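Local structure of aminopeptidase N (Francisella tularensis subsp. tularensis, 5DLL) at residues T135-R138 with K139-Y143. The protein is a zinc-dependent aminopeptidase that releases N-terminal amino acids, preferably alanine, from peptides and probably takes part in the breakdown of intracellular peptides. Sequence-based numbering, arbitrary orientation.
With NA (sodium ion), chain R.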
# COMPACT_ATOMS: atom_id res chain seq x y z
N THR A 135 -1.03 8.71 18.59
CA THR A 135 -1.22 9.31 19.92
C THR A 135 -1.18 10.85 19.89
O THR A 135 -0.69 11.49 20.81
CB THR A 135 -0.14 8.78 20.90
OG1 THR A 135 1.16 9.05 20.38
CG2 THR A 135 -0.31 7.28 21.14
N GLY A 136 -1.74 11.44 18.84
CA GLY A 136 -1.76 12.88 18.69
C GLY A 136 -2.91 13.58 19.37
O GLY A 136 -2.94 14.81 19.42
N PHE A 137 -3.88 12.84 19.89
CA PHE A 137 -5.04 13.47 20.54
C PHE A 137 -4.68 14.04 21.90
O PHE A 137 -5.22 15.07 22.30
CB PHE A 137 -6.22 12.51 20.67
CG PHE A 137 -7.48 13.18 21.19
CD1 PHE A 137 -8.20 14.04 20.38
CD2 PHE A 137 -7.92 12.95 22.48
CE1 PHE A 137 -9.35 14.65 20.85
CE2 PHE A 137 -9.07 13.56 22.95
CZ PHE A 137 -9.79 14.41 22.13
N ARG A 138 -3.78 13.37 22.62
CA ARG A 138 -3.28 13.87 23.91
C ARG A 138 -2.66 15.27 23.83
O ARG A 138 -2.63 15.98 24.82
CB ARG A 138 -2.29 12.88 24.53
CG ARG A 138 -0.98 12.73 23.78
CD ARG A 138 -0.11 11.65 24.41
NE ARG A 138 -0.72 10.33 24.32
CZ ARG A 138 -0.20 9.21 24.84
NH1 ARG A 138 0.95 9.25 25.50
NH2 ARG A 138 -0.84 8.06 24.70
N LYS A 139 -2.17 15.66 22.64
CA LYS A 139 -1.70 17.02 22.39
C LYS A 139 -2.82 18.05 22.12
O LYS A 139 -2.54 19.16 21.64
CB LYS A 139 -0.72 17.05 21.21
CG LYS A 139 0.55 16.25 21.39
CD LYS A 139 1.54 16.59 20.29
CE LYS A 139 2.78 15.71 20.34
NZ LYS A 139 3.72 16.02 19.22
N ILE A 140 -4.07 17.69 22.39
CA ILE A 140 -5.20 18.59 22.17
C ILE A 140 -5.92 18.87 23.49
O ILE A 140 -6.17 20.02 23.83
CB ILE A 140 -6.18 18.02 21.13
CG1 ILE A 140 -5.46 17.85 19.78
CG2 ILE A 140 -7.40 18.93 20.97
CD1 ILE A 140 -6.28 17.17 18.71
N THR A 141 -6.28 17.81 24.20
CA THR A 141 -6.76 17.92 25.58
C THR A 141 -6.40 16.63 26.31
O THR A 141 -5.90 15.69 25.69
CB THR A 141 -8.28 18.24 25.65
OG1 THR A 141 -8.61 18.84 26.92
CG2 THR A 141 -9.12 17.00 25.41
N TYR A 142 -6.64 16.61 27.62
CA TYR A 142 -6.28 15.46 28.45
C TYR A 142 -7.28 14.33 28.25
O TYR A 142 -8.48 14.52 28.44
CB TYR A 142 -6.23 15.85 29.94
CG TYR A 142 -5.00 16.64 30.35
CD1 TYR A 142 -3.81 16.00 30.64
CD2 TYR A 142 -5.04 18.03 30.45
CE1 TYR A 142 -2.68 16.72 31.02
CE2 TYR A 142 -3.92 18.75 30.84
CZ TYR A 142 -2.75 18.09 31.12
OH TYR A 142 -1.63 18.80 31.50
N TYR A 143 -6.77 13.16 27.88
CA TYR A 143 -7.61 12.02 27.51
C TYR A 143 -6.95 10.69 27.88
O TYR A 143 -5.77 10.66 28.25
CB TYR A 143 -7.87 12.07 26.00
CG TYR A 143 -9.16 11.42 25.58
CD1 TYR A 143 -10.39 12.03 25.84
CD2 TYR A 143 -9.17 10.19 24.91
CE1 TYR A 143 -11.58 11.44 25.46
CE2 TYR A 143 -10.36 9.60 24.53
CZ TYR A 143 -11.56 10.23 24.80
OH TYR A 143 -12.75 9.65 24.43
NA NA R . -9.97 20.56 28.00
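Phe-137 and Ile-140 are joined through the backbone of a single helix-like turn: Ile-140 N donates to Phe-137 O over 2.9 Å. A second, weak bond reaches the same oxygen from Thr-141 N, and another weak one links Lys-139 N to Gly-136 O. Beyond the turn the chain runs extended and returns Tyr-143 to Phe-137. The phenyl group of Phe-137 directs its edge at one face of Tyr-143, its chi1 of -174° placing CG beside the carbonyl carbon, and CE2 lies 3.4 Å from Tyr-143 CG. This T-shaped stack has centroids 4.9 Å apart and planes at 84°. Across the phenyl ring from CE2, Phe-137 CD1 meets Ile-140 CD1 at 4.0 Å. The phenolic OH of Tyr-143 is hydrogen-bonded to Thr-31, while Arg-138 NE forms a salt bridge with Asp-145 OD2. Thr-141 OG1 is one of the sodium ion's ligands, with Thr-106 OG1 and Val-44 O among the others. The result is an irregular turn closed by a T-shaped Phe-Tyr pair, linking strands 128-131 and 150-160 in the N-terminal domain of this M1 peptidase and packed against strand 26-36, away from the catalytic zinc.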